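Local coordinates for protein DMATS type aromatic prenyltransferase (Streptomyces coelicolor, PDB 6ZS0) that probably transfers the dimethylallyl group of dimethylallyl diphosphate to carbon 5 of the indole ring of tryptophan, at residues G7-G12 with S345-V350; A77-V82 with A137-P142; F190-L195 with K204-H209; G270-I275 with A328-R333; H296-D301 with P337-Y342. All blocks are in the same frame, centred on the assembly; numbering follows the deposited sequence.

Contacts 2, 3 and 4 pair neighbouring strands of one ten-stranded antiparallel barrel, the ABBA fold, whose lumen in this enzyme family holds the aromatic and prenyl substrates. Contact 5 lays the end of helix 284-297 on the outside of strand 338-344, which pairs with strand 324-332 of contact 4 (A330 N to R338 O, 2.8 Å). Inside the barrel, Y206 OH of contact 3 lies 3.3 Å from Y274 OH of contact 4, and R79 NH1 of contact 2 lies 4.1 Å from R338 NH2 of contact 5, a basic grouping consistent with a diphosphate pocket. Contact 1 lies peripherally, its centre about 28 Å from that of contact 4, joining the N-terminal helix to the chain after the last strand.

Contact 1. Residues G7-G12 with S345-V350; sequences GSFTGG and SEAYTV
F9 of helix 6-20 packs against S345 and A347, where the chain leaving strand 338-344 makes a type I beta turn from E346 to T349. This is helix-on-loop packing near the two chain ends, outside the ABBA barrel. From CB the side chain departs with CG opposite the backbone N (chi1 179°), which carries the ring from the helix surface to the turn. One flank of the ring does the touching. F9 CD1 comes first, 3.7 Å from A347 CB, an apolar contact. F9 CE1, the next atom out, sits 3.5 Å from A347 CA and equally 3.5 Å from S345 O, which meets the ring at its edge, in the ring plane. F9 CZ, at the tip, is farther from S345 O, 3.8 Å. A347 CA approaches the ring obliquely. Replacing F9 with alanine would probably open a gap beside A347 and S345 O, leaving the turn to rest on this helix mainly through L6. L47, in a neighbouring loop, also touches the ring. The turn itself is closed by T349 N bonding to E346 O at 3.2 Å. One helical residue along, the T10 hydroxyl is occupied by L6 O, and its methyl faces the serine instead: T10 CG2 lies 3.7 Å from S345 OG, whose hydrogen-bond partner is OE1 of Q13.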
# COMPACT_ATOMS: atom_id res chain seq x y z
N GLY A 7 -14.93 8.75 8.35
CA GLY A 7 -15.21 9.30 7.01
C GLY A 7 -14.83 10.77 6.88
O GLY A 7 -14.19 11.14 5.88
N SER A 8 -15.19 11.62 7.84
CA SER A 8 -14.90 13.07 7.75
C SER A 8 -13.40 13.27 7.83
O SER A 8 -12.85 14.10 7.08
CB SER A 8 -15.65 13.88 8.77
OG SER A 8 -15.15 13.69 10.08
N PHE A 9 -12.72 12.53 8.70
CA PHE A 9 -11.28 12.73 8.96
C PHE A 9 -10.47 12.24 7.76
O PHE A 9 -9.62 13.00 7.24
CB PHE A 9 -10.87 12.04 10.26
CG PHE A 9 -9.41 12.19 10.58
CD1 PHE A 9 -8.48 11.25 10.16
CD2 PHE A 9 -8.96 13.27 11.32
CE1 PHE A 9 -7.13 11.39 10.47
CE2 PHE A 9 -7.61 13.40 11.63
CZ PHE A 9 -6.70 12.46 11.21
N THR A 10 -10.70 11.02 7.31
CA THR A 10 -9.91 10.43 6.18
C THR A 10 -10.31 11.14 4.89
O THR A 10 -9.46 11.27 4.01
CB THR A 10 -10.05 8.91 6.09
OG1 THR A 10 -11.40 8.54 5.78
CG2 THR A 10 -9.56 8.22 7.34
N GLY A 11 -11.54 11.60 4.81
CA GLY A 11 -12.04 12.38 3.65
C GLY A 11 -11.36 13.71 3.55
O GLY A 11 -10.96 14.09 2.43
N GLY A 12 -11.19 14.40 4.67
CA GLY A 12 -10.45 15.66 4.74
C GLY A 12 -9.03 15.44 4.29
O GLY A 12 -8.51 16.24 3.50
N SER A 345 -2.60 7.64 7.95
CA SER A 345 -3.73 8.53 8.29
C SER A 345 -3.65 8.97 9.76
O SER A 345 -3.91 10.12 10.05
CB SER A 345 -5.03 7.87 7.95
OG SER A 345 -6.10 8.58 8.53
N GLU A 346 -3.32 8.07 10.67
CA GLU A 346 -3.18 8.35 12.13
C GLU A 346 -4.48 8.94 12.68
O GLU A 346 -4.45 9.81 13.55
CB GLU A 346 -1.90 9.18 12.35
CG GLU A 346 -0.65 8.34 12.02
CD GLU A 346 0.68 8.78 12.60
OE1 GLU A 346 0.70 9.74 13.35
OE2 GLU A 346 1.70 8.14 12.27
N ALA A 347 -5.62 8.38 12.28
CA ALA A 347 -6.94 8.78 12.79
C ALA A 347 -7.04 8.45 14.29
O ALA A 347 -7.95 9.03 14.94
CB ALA A 347 -8.03 8.08 12.03
N TYR A 348 -6.24 7.52 14.79
CA TYR A 348 -6.31 7.04 16.20
C TYR A 348 -5.03 7.41 16.93
O TYR A 348 -4.77 6.83 17.98
CB TYR A 348 -6.64 5.56 16.20
CG TYR A 348 -8.00 5.26 15.66
CD1 TYR A 348 -9.14 5.67 16.35
CD2 TYR A 348 -8.18 4.61 14.45
CE1 TYR A 348 -10.41 5.41 15.85
CE2 TYR A 348 -9.43 4.33 13.95
CZ TYR A 348 -10.56 4.72 14.66
OH TYR A 348 -11.80 4.46 14.15
N THR A 349 -4.27 8.36 16.40
CA THR A 349 -3.01 8.84 17.03
C THR A 349 -3.23 10.31 17.37
O THR A 349 -3.04 11.15 16.48
CB THR A 349 -1.82 8.51 16.13
OG1 THR A 349 -1.90 7.11 15.81
CG2 THR A 349 -0.49 8.79 16.79
N VAL A 350 -3.70 10.56 18.61
CA VAL A 350 -4.17 11.89 19.11
C VAL A 350 -3.31 12.30 20.30
O VAL A 350 -2.99 11.42 21.13
CB VAL A 350 -5.66 11.85 19.52

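Contact 2. Residues A77-V82 with A137-P142; sequences AMRVLV and ALELRP
R79 and E139 face each other in a non-hydrogen-bonded antiparallel pair, with the guanidinium and carboxylate planes stacked only 9° apart. E139 CG lies over the centre of the R79 guanidinium, 4.1 Å above its plane. The charged atoms R79 NH2 and E139 OE1 are also 4.1 Å apart, with the oxygen well out of that plane, so the attraction is probably one of charge alone, no N-H of R79 pointing at that oxygen. R79 arrives there by an extended run from CG to NE. E139 OE1 instead takes a weak bond, part of a salt bridge, from R141 NH1.

On the other face V80 and L138 run alongside each other in the same direction, V80 CG1 3.9 Å from L138 CB. M78 slants across L140, M78 CE 3.8 Å from L140 CD1. The backbones meet in straight bonds such as L138 N to V80 O (2.8 Å, 171°), and one water links M78 N with L140 O just where L140 centres an inverse gamma turn.

The face bearing R79, L81 and A137 also meets K149 and Y151 of strand 147-152. The face of V80 and L138 looks outward: helix 25-39 touches L138 and L140, while helix 6-20 packs on M78 and L140.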
# COMPACT_ATOMS: atom_id res chain seq x y z
N ALA A 77 1.40 10.73 -8.47
CA ALA A 77 0.24 9.81 -8.55
C ALA A 77 -0.22 9.45 -7.14
O ALA A 77 0.57 8.87 -6.38
CB ALA A 77 0.59 8.59 -9.32
N MET A 78 -1.47 9.72 -6.83
CA MET A 78 -1.98 9.49 -5.47
C MET A 78 -2.78 8.20 -5.45
O MET A 78 -3.57 7.97 -6.39
CB MET A 78 -2.84 10.65 -5.02
CG MET A 78 -3.43 10.46 -3.68
SD MET A 78 -4.32 11.93 -3.23
CE MET A 78 -5.20 11.35 -1.78
N ARG A 79 -2.58 7.40 -4.41
CA ARG A 79 -3.45 6.24 -4.14
C ARG A 79 -4.04 6.34 -2.74
O ARG A 79 -3.42 6.93 -1.84
CB ARG A 79 -2.70 4.93 -4.29
CG ARG A 79 -2.21 4.66 -5.69
CD ARG A 79 -1.32 3.44 -5.72
NE ARG A 79 -1.10 3.04 -7.10
CZ ARG A 79 -0.30 3.69 -7.95
NH1 ARG A 79 0.37 4.77 -7.56
NH2 ARG A 79 -0.18 3.24 -9.19
N VAL A 80 -5.18 5.69 -2.57
CA VAL A 80 -5.76 5.45 -1.22
C VAL A 80 -6.03 3.96 -1.09
O VAL A 80 -6.60 3.36 -2.04
CB VAL A 80 -7.02 6.26 -0.95
CG1 VAL A 80 -8.11 5.97 -1.96
CG2 VAL A 80 -7.50 6.05 0.47
N LEU A 81 -5.57 3.39 0.01
CA LEU A 81 -5.74 1.98 0.36
C LEU A 81 -6.80 1.90 1.44
O LEU A 81 -6.74 2.67 2.43
CB LEU A 81 -4.42 1.41 0.87
CG LEU A 81 -4.46 -0.07 1.27
CD1 LEU A 81 -4.58 -0.96 0.05
CD2 LEU A 81 -3.23 -0.41 2.07
N VAL A 82 -7.78 1.02 1.27
CA VAL A 82 -8.91 0.92 2.24
C VAL A 82 -9.25 -0.54 2.47
O VAL A 82 -9.10 -1.38 1.54
CB VAL A 82 -10.15 1.70 1.76
CG1 VAL A 82 -10.61 1.24 0.39
CG2 VAL A 82 -11.30 1.57 2.74
N ALA A 137 -6.94 -0.77 -3.28
CA ALA A 137 -6.22 0.50 -3.51
C ALA A 137 -6.82 1.17 -4.74
O ALA A 137 -7.00 0.50 -5.77
CB ALA A 137 -4.76 0.27 -3.69
N LEU A 138 -7.10 2.43 -4.61
CA LEU A 138 -7.64 3.27 -5.70
C LEU A 138 -6.56 4.26 -6.14
O LEU A 138 -6.08 5.01 -5.30
CB LEU A 138 -8.89 3.97 -5.17
CG LEU A 138 -10.01 3.00 -4.78
CD1 LEU A 138 -11.02 3.62 -3.86
CD2 LEU A 138 -10.66 2.45 -6.03
N GLU A 139 -6.17 4.21 -7.40
CA GLU A 139 -5.28 5.23 -8.00
C GLU A 139 -6.16 6.39 -8.44
O GLU A 139 -7.05 6.18 -9.31
CB GLU A 139 -4.49 4.70 -9.18
CG GLU A 139 -3.44 5.73 -9.63
CD GLU A 139 -2.80 5.50 -10.98
OE1 GLU A 139 -3.16 4.49 -11.64
OE2 GLU A 139 -1.96 6.36 -11.40
N LEU A 140 -5.97 7.54 -7.82
CA LEU A 140 -6.84 8.73 -7.97
C LEU A 140 -6.44 9.48 -9.24
O LEU A 140 -5.76 10.49 -9.13
CB LEU A 140 -6.70 9.55 -6.70
CG LEU A 140 -7.16 8.83 -5.44
CD1 LEU A 140 -7.47 9.83 -4.35
CD2 LEU A 140 -8.36 7.92 -5.70
N ARG A 141 -6.82 8.94 -10.37
CA ARG A 141 -6.43 9.43 -11.72
C ARG A 141 -7.25 10.65 -12.07
O ARG A 141 -8.44 10.70 -11.81
CB ARG A 141 -6.67 8.38 -12.80
CG ARG A 141 -5.95 7.07 -12.55
CD ARG A 141 -5.60 6.38 -13.83
NE ARG A 141 -6.50 5.30 -14.17
CZ ARG A 141 -6.16 4.00 -14.21
NH1 ARG A 141 -4.93 3.62 -13.90
NH2 ARG A 141 -7.05 3.09 -14.55
N PRO A 142 -6.66 11.65 -12.75
CA PRO A 142 -7.46 12.72 -13.31
C PRO A 142 -8.58 12.16 -14.19
O PRO A 142 -8.35 11.20 -14.91
CB PRO A 142 -6.46 13.54 -14.15
CG PRO A 142 -5.12 13.22 -13.54
CD PRO A 142 -5.23 11.79 -13.04
O HOH W 1 -3.23 11.02 -8.76

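Contact 3. Residues F190-L195 with K204-H209; sequences FLALDL and KVYLRH
F190 and Y206 meet twice, through their backbones and through their rings. F190 O accepts from Y206 N (3.0 Å) and also from a water, 2.7 Å away, that donates a second bond to Y206 O; two donors thus grip one carbonyl. Beyond it A192 and K204 form a hydrogen-bonded antiparallel pair in which both N-H groups and both carbonyls are used. A192 N reaches K204 O at 2.8 Å, lying in the carbonyl plane and nearly straight at 172°, while K204 N bonds to A192 O.

The rings make a T-shaped pair, the edge of F190 directed at the face of Y206, with centroids 5.5 Å apart and planes at 81°. F190 CB adds a contact of 3.7 Å to Y206 CD1. At the far end, in the one of two lysine conformers described here, D194 OD2 lies 3.4 Å from K204 CE, but the lysine bends at its last two torsions and carries NZ to S259 OG, its hydrogen-bond partner.

L191 and V205 face helix 162-175, whereas A192 and K204 share their side with Y151 and K149. This hairpin of the ABBA barrel therefore divides its chemistry: an apolar outer face toward the helix, and an aromatic and charged inner face consistent with a substrate-binding lumen.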
# COMPACT_ATOMS: atom_id res chain seq x y z
N PHE A 190 0.92 -10.84 0.51
CA PHE A 190 -0.18 -10.38 -0.37
C PHE A 190 -0.03 -10.98 -1.75
O PHE A 190 1.12 -11.15 -2.22
CB PHE A 190 -0.17 -8.87 -0.57
CG PHE A 190 -0.14 -8.08 0.71
CD1 PHE A 190 -1.30 -7.89 1.44
CD2 PHE A 190 1.02 -7.46 1.16
CE1 PHE A 190 -1.28 -7.17 2.62
CE2 PHE A 190 1.04 -6.74 2.34
CZ PHE A 190 -0.12 -6.60 3.08
N LEU A 191 -1.17 -11.27 -2.38
CA LEU A 191 -1.25 -11.31 -3.84
C LEU A 191 -2.23 -10.24 -4.28
O LEU A 191 -3.34 -10.14 -3.66
CB LEU A 191 -1.69 -12.69 -4.30
CG LEU A 191 -1.68 -12.90 -5.80
CD1 LEU A 191 -1.20 -14.31 -6.11
CD2 LEU A 191 -3.04 -12.65 -6.40
N ALA A 192 -1.86 -9.44 -5.26
CA ALA A 192 -2.70 -8.33 -5.71
C ALA A 192 -2.98 -8.43 -7.22
O ALA A 192 -2.17 -8.98 -7.97
CB ALA A 192 -2.06 -7.03 -5.35
N LEU A 193 -4.14 -7.94 -7.60
CA LEU A 193 -4.56 -7.83 -9.02
C LEU A 193 -4.85 -6.38 -9.34
O LEU A 193 -5.63 -5.78 -8.64
CB LEU A 193 -5.82 -8.67 -9.26
CG LEU A 193 -5.63 -10.17 -9.26
CD1 LEU A 193 -6.98 -10.86 -9.52
CD2 LEU A 193 -4.62 -10.58 -10.32
N ASP A 194 -4.28 -5.86 -10.41
CA ASP A 194 -4.62 -4.54 -10.98
C ASP A 194 -5.82 -4.73 -11.92
O ASP A 194 -5.64 -5.42 -12.89
CB ASP A 194 -3.43 -3.96 -11.74
CG ASP A 194 -2.82 -2.76 -11.07
OD1 ASP A 194 -3.52 -1.73 -11.00
OD2 ASP A 194 -1.68 -2.88 -10.63
N LEU A 195 -7.00 -4.20 -11.58
CA LEU A 195 -8.26 -4.37 -12.39
C LEU A 195 -8.57 -3.09 -13.19
O LEU A 195 -8.49 -1.96 -12.65
CB LEU A 195 -9.43 -4.72 -11.47
CG LEU A 195 -9.22 -5.90 -10.52
CD1 LEU A 195 -10.42 -6.07 -9.62
CD2 LEU A 195 -8.94 -7.17 -11.29
N LYS A 204 0.41 -9.35 -9.04
CA LYS A 204 1.51 -8.85 -8.20
C LYS A 204 1.67 -9.81 -7.02
O LYS A 204 0.67 -10.07 -6.33
CB LYS A 204 1.21 -7.43 -7.73
CG LYS A 204 1.06 -6.41 -8.86
CD LYS A 204 0.55 -5.05 -8.38
CE LYS A 204 1.16 -3.90 -9.16
NZ LYS A 204 2.55 -3.61 -8.73
N VAL A 205 2.87 -10.36 -6.84
CA VAL A 205 3.18 -11.26 -5.70
C VAL A 205 4.10 -10.51 -4.75
O VAL A 205 5.11 -9.99 -5.20
CB VAL A 205 3.81 -12.60 -6.13
CG1 VAL A 205 3.98 -13.54 -4.94
CG2 VAL A 205 2.99 -13.28 -7.21
N TYR A 206 3.72 -10.43 -3.49
CA TYR A 206 4.54 -9.78 -2.44
C TYR A 206 5.26 -10.85 -1.64
O TYR A 206 4.64 -11.89 -1.30
CB TYR A 206 3.68 -8.91 -1.53
CG TYR A 206 3.18 -7.66 -2.17
CD1 TYR A 206 2.20 -7.69 -3.14
CD2 TYR A 206 3.69 -6.42 -1.80
CE1 TYR A 206 1.74 -6.53 -3.73
CE2 TYR A 206 3.21 -5.25 -2.34
CZ TYR A 206 2.24 -5.31 -3.32
OH TYR A 206 1.77 -4.17 -3.93
N LEU A 207 6.53 -10.60 -1.33
CA LEU A 207 7.36 -11.46 -0.47
C LEU A 207 7.75 -10.66 0.76
O LEU A 207 8.08 -9.47 0.61
CB LEU A 207 8.62 -11.90 -1.22
CG LEU A 207 8.49 -13.12 -2.13
CD1 LEU A 207 7.41 -12.96 -3.14
CD2 LEU A 207 9.82 -13.38 -2.84
N ARG A 208 7.78 -11.32 1.91
CA ARG A 208 8.35 -10.80 3.17
C ARG A 208 9.85 -11.13 3.19
O ARG A 208 10.20 -12.26 2.79
CB ARG A 208 7.64 -11.45 4.35
CG ARG A 208 7.77 -10.71 5.67
CD ARG A 208 6.96 -11.38 6.78
NE ARG A 208 5.96 -12.31 6.26
CZ ARG A 208 4.64 -12.10 6.17
NH1 ARG A 208 3.88 -13.03 5.62
NH2 ARG A 208 4.08 -10.98 6.61
N HIS A 209 10.68 -10.21 3.66
CA HIS A 209 12.15 -10.45 3.76
C HIS A 209 12.59 -10.08 5.16
O HIS A 209 12.68 -8.90 5.46
CB HIS A 209 12.91 -9.68 2.68
CG HIS A 209 12.51 -10.04 1.30
ND1 HIS A 209 12.85 -11.25 0.71
CD2 HIS A 209 11.76 -9.37 0.39
CE1 HIS A 209 12.32 -11.30 -0.49
NE2 HIS A 209 11.65 -10.16 -0.71
O HOH W 2 2.67 -13.35 -2.23

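Contact 4. Residues G270-I275 with A328-R333; sequences GFTLYI and ALAGQR
F271 and G331 form a hydrogen-bonded pair in two strands that run almost exactly antiparallel, 175° between their directions. Of its two bonds, G331 N to F271 O is the shorter at 2.7 Å, with the donor nearly along the C=O axis; in the return bond, F271 N to G331 O (3.0 Å), the donor sits above the carbonyl plane. L273 and L329 make the next such pair. Between them, T272 faces A330 across a non-hydrogen-bonded site, where T272 CA lies 3.3 Å from L329 O in a CA-H...O contact.

These are neighbouring strands of the ABBA barrel, 270-275 and 324-332. F271, L273 and L329 point outward, the two leucines meeting helix 229-240, while T272, Y274, A328 and A330 share the inner face. T272 OG1 stands opposite the carbonyl carbon (chi1 -58°) and rests 3.3 Å from A330 CB. T272 OG1 also lies 2.6 Å from a water, which donates to G331 O. T272 CG2 touches A328 CB at 3.7 Å and sits over one face of the Y274 ring, toward the rim. A valine at T272 would probably keep much of this apolar contact but leave the water without its hydroxyl partner. The Y274 ring meets A328 obliquely, Y274 CD1 lying 3.7 Å from A328 CB.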
# COMPACT_ATOMS: atom_id res chain seq x y z
N GLY A 270 8.17 -6.41 -13.50
CA GLY A 270 8.26 -5.28 -12.56
C GLY A 270 8.68 -5.75 -11.20
O GLY A 270 8.42 -6.93 -10.86
N PHE A 271 9.40 -4.89 -10.48
CA PHE A 271 9.92 -5.20 -9.13
C PHE A 271 9.86 -3.95 -8.25
O PHE A 271 10.31 -2.87 -8.69
CB PHE A 271 11.34 -5.72 -9.22
CG PHE A 271 12.06 -5.77 -7.91
CD1 PHE A 271 12.92 -4.75 -7.53
CD2 PHE A 271 11.85 -6.81 -7.02
CE1 PHE A 271 13.59 -4.80 -6.32
CE2 PHE A 271 12.51 -6.85 -5.81
CZ PHE A 271 13.39 -5.85 -5.46
N THR A 272 9.37 -4.09 -7.02
CA THR A 272 9.38 -2.98 -6.04
C THR A 272 9.98 -3.48 -4.74
O THR A 272 9.64 -4.63 -4.31
CB THR A 272 7.99 -2.39 -5.81
OG1 THR A 272 7.47 -1.95 -7.08
CG2 THR A 272 8.01 -1.24 -4.82
N LEU A 273 10.86 -2.67 -4.14
CA LEU A 273 11.36 -2.90 -2.76
C LEU A 273 10.76 -1.88 -1.80
O LEU A 273 10.83 -0.69 -2.09
CB LEU A 273 12.88 -2.82 -2.73
CG LEU A 273 13.51 -3.09 -1.37
CD1 LEU A 273 13.33 -4.53 -0.96
CD2 LEU A 273 15.00 -2.76 -1.38
N TYR A 274 10.15 -2.38 -0.72
CA TYR A 274 9.47 -1.58 0.34
C TYR A 274 10.31 -1.65 1.62
O TYR A 274 10.60 -2.77 2.12
CB TYR A 274 8.07 -2.13 0.63
CG TYR A 274 7.14 -2.20 -0.56
CD1 TYR A 274 6.19 -1.20 -0.81
CD2 TYR A 274 7.19 -3.27 -1.43
CE1 TYR A 274 5.34 -1.27 -1.91
CE2 TYR A 274 6.32 -3.37 -2.51
CZ TYR A 274 5.42 -2.36 -2.78
OH TYR A 274 4.60 -2.45 -3.87
N ILE A 275 10.70 -0.50 2.14
CA ILE A 275 11.41 -0.39 3.43
C ILE A 275 10.50 0.31 4.44
O ILE A 275 10.08 1.44 4.21
CB ILE A 275 12.75 0.36 3.24
CG1 ILE A 275 13.65 -0.28 2.19
CG2 ILE A 275 13.45 0.50 4.58
CD1 ILE A 275 14.03 -1.67 2.44
N ALA A 328 9.39 3.20 -0.98
CA ALA A 328 9.55 2.12 -1.97
C ALA A 328 10.24 2.67 -3.21
O ALA A 328 9.96 3.83 -3.61
CB ALA A 328 8.22 1.50 -2.34
N LEU A 329 11.04 1.83 -3.81
CA LEU A 329 11.64 2.05 -5.15
C LEU A 329 11.03 1.02 -6.10
O LEU A 329 11.18 -0.18 -5.86
CB LEU A 329 13.15 1.93 -5.04
CG LEU A 329 13.92 2.20 -6.32
CD1 LEU A 329 13.73 3.65 -6.75
CD2 LEU A 329 15.38 1.85 -6.13
N ALA A 330 10.37 1.49 -7.15
CA ALA A 330 9.51 0.68 -8.03
C ALA A 330 10.08 0.72 -9.45
O ALA A 330 10.18 1.82 -10.00
CB ALA A 330 8.10 1.19 -8.00
N GLY A 331 10.46 -0.44 -9.95
CA GLY A 331 10.94 -0.63 -11.33
C GLY A 331 9.89 -1.31 -12.19
O GLY A 331 9.11 -2.15 -11.69
N GLN A 332 9.88 -0.95 -13.46
CA GLN A 332 9.10 -1.61 -14.53
C GLN A 332 9.97 -1.61 -15.78
O GLN A 332 10.55 -0.58 -16.08
CB GLN A 332 7.76 -0.92 -14.75
CG GLN A 332 6.58 -1.73 -14.24
CD GLN A 332 6.29 -2.94 -15.10
OE1 GLN A 332 6.43 -2.91 -16.32
NE2 GLN A 332 5.85 -4.02 -14.46
N ARG A 333 10.08 -2.77 -16.42
CA ARG A 333 10.82 -2.96 -17.70
C ARG A 333 10.56 -1.77 -18.64
O ARG A 333 9.38 -1.44 -18.86
CB ARG A 333 10.38 -4.29 -18.31
CG ARG A 333 11.07 -4.66 -19.61
CD ARG A 333 10.47 -5.95 -20.13
NE ARG A 333 10.78 -7.08 -19.27
CZ ARG A 333 10.14 -8.24 -19.28
NH1 ARG A 333 9.13 -8.45 -20.12
NH2 ARG A 333 10.49 -9.20 -18.44
O HOH W 3 7.24 -2.43 -9.66

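Contact 5. Residues H296-D301 with P337-Y342; sequences HHHGMD and PRVTAY
A Schellman motif ends helix 284-297, and the residues at and just past it, H298 and M300, settle on P337 and on V339 of strand 338-344. G299, with a positive phi of 77°, is its C-prime residue: G299 N bonds back to H296 O at 3.1 Å, and M300 N to L295 O. This reversal places the side chains on both sides of the glycine against the strand.

The side chain of H298 crosses those of P337 and V339 at about a right angle, and its ring meets each obliquely. H298 ND1 is 4.1 Å from P337 CB, and H298 CD2 is 4.2 Å from V339 CG2. M300 reaches the same valine methyl with its own tip: the chain bends at its last torsion (chi3 -74°), bringing M300 CE to 3.8 Å from V339 CG2. V339 CG2 is thus shared by the ring and the thioether methyl. Polar linkage is slight and passes through a water, which donates to P337 O at 3.0 Å and only weakly to H298 O.

V339 also touches V294 and L295 of the helix, while M300 continues onto F70. The backbone of V339 bonds to that of F70, joining the last strand to strand 64-70, the first of the barrel. Helices packed by apolar side chains on the outside of a closed antiparallel barrel are typical of the ABBA fold.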
# COMPACT_ATOMS: atom_id res chain seq x y z
N HIS A 296 15.76 12.95 -4.96
CA HIS A 296 16.86 13.72 -5.62
C HIS A 296 17.74 12.76 -6.44
O HIS A 296 18.10 13.14 -7.60
CB HIS A 296 17.63 14.53 -4.58
CG HIS A 296 16.83 15.66 -3.99
ND1 HIS A 296 17.22 16.32 -2.84
CD2 HIS A 296 15.66 16.20 -4.36
CE1 HIS A 296 16.35 17.24 -2.54
NE2 HIS A 296 15.37 17.20 -3.46
N HIS A 297 18.00 11.55 -5.95
CA HIS A 297 18.89 10.54 -6.58
C HIS A 297 18.24 9.98 -7.86
O HIS A 297 18.97 9.47 -8.72
CB HIS A 297 19.26 9.44 -5.57
CG HIS A 297 20.23 9.89 -4.53
ND1 HIS A 297 20.90 8.99 -3.70
CD2 HIS A 297 20.65 11.12 -4.17
CE1 HIS A 297 21.70 9.66 -2.89
NE2 HIS A 297 21.56 10.98 -3.16
N HIS A 298 16.92 10.09 -7.98
CA HIS A 298 16.14 9.58 -9.15
C HIS A 298 15.55 10.76 -9.93
O HIS A 298 14.57 10.53 -10.67
CB HIS A 298 15.11 8.55 -8.66
CG HIS A 298 15.75 7.29 -8.20
ND1 HIS A 298 16.19 6.33 -9.08
CD2 HIS A 298 16.08 6.85 -6.97
CE1 HIS A 298 16.77 5.35 -8.42
NE2 HIS A 298 16.73 5.65 -7.12
N GLY A 299 16.11 11.96 -9.73
CA GLY A 299 15.91 13.15 -10.57
C GLY A 299 14.58 13.84 -10.34
O GLY A 299 14.05 14.39 -11.31
N MET A 300 14.08 13.86 -9.10
CA MET A 300 12.70 14.36 -8.81
C MET A 300 12.76 15.37 -7.66
O MET A 300 13.68 15.29 -6.84
CB MET A 300 11.74 13.21 -8.48
CG MET A 300 11.53 12.34 -9.71
SD MET A 300 10.46 10.93 -9.51
CE MET A 300 11.51 9.84 -8.56
N ASP A 301 11.81 16.32 -7.66
CA ASP A 301 11.64 17.34 -6.59
C ASP A 301 10.86 16.73 -5.43
O ASP A 301 9.94 15.96 -5.71
CB ASP A 301 10.89 18.56 -7.10
CG ASP A 301 10.42 19.48 -5.98
OD1 ASP A 301 9.20 19.68 -5.85
OD2 ASP A 301 11.26 19.96 -5.25
N PRO A 337 12.49 4.39 -13.08
CA PRO A 337 12.06 4.04 -11.73
C PRO A 337 11.17 5.10 -11.06
O PRO A 337 11.34 6.29 -11.31
CB PRO A 337 13.38 3.93 -10.96
CG PRO A 337 14.36 3.47 -12.01
CD PRO A 337 13.93 4.20 -13.27
N ARG A 338 10.27 4.63 -10.19
CA ARG A 338 9.29 5.41 -9.43
C ARG A 338 9.69 5.34 -7.94
O ARG A 338 10.20 4.28 -7.53
CB ARG A 338 7.92 4.77 -9.68
CG ARG A 338 6.74 5.72 -9.61
CD ARG A 338 5.51 5.17 -10.34
NE ARG A 338 5.39 3.71 -10.32
CZ ARG A 338 4.75 2.97 -9.40
NH1 ARG A 338 4.73 1.65 -9.51
NH2 ARG A 338 4.14 3.54 -8.37
N VAL A 339 9.48 6.42 -7.20
CA VAL A 339 9.70 6.44 -5.72
C VAL A 339 8.35 6.67 -5.06
O VAL A 339 7.63 7.61 -5.44
CB VAL A 339 10.71 7.50 -5.30
CG1 VAL A 339 10.77 7.66 -3.80
CG2 VAL A 339 12.08 7.18 -5.87
N THR A 340 7.99 5.86 -4.08
CA THR A 340 6.65 5.94 -3.46
C THR A 340 6.81 6.13 -1.96
O THR A 340 7.62 5.44 -1.37
CB THR A 340 5.79 4.72 -3.80
OG1 THR A 340 5.71 4.57 -5.22
CG2 THR A 340 4.39 4.85 -3.26
N ALA A 341 6.04 7.07 -1.39
CA ALA A 341 5.93 7.31 0.06
C ALA A 341 4.55 6.85 0.48
O ALA A 341 3.59 7.31 -0.09
CB ALA A 341 6.17 8.77 0.40
N TYR A 342 4.51 5.92 1.44
CA TYR A 342 3.26 5.45 2.06
C TYR A 342 3.02 6.30 3.30
O TYR A 342 3.91 6.34 4.18
CB TYR A 342 3.34 3.94 2.34
CG TYR A 342 3.41 3.18 1.05
CD1 TYR A 342 4.61 3.05 0.37
CD2 TYR A 342 2.26 2.75 0.41
CE1 TYR A 342 4.68 2.43 -0.87
CE2 TYR A 342 2.31 2.14 -0.83
CZ TYR A 342 3.52 2.00 -1.48
OH TYR A 342 3.56 1.41 -2.72
O HOH W 4 14.02 7.50 -12.08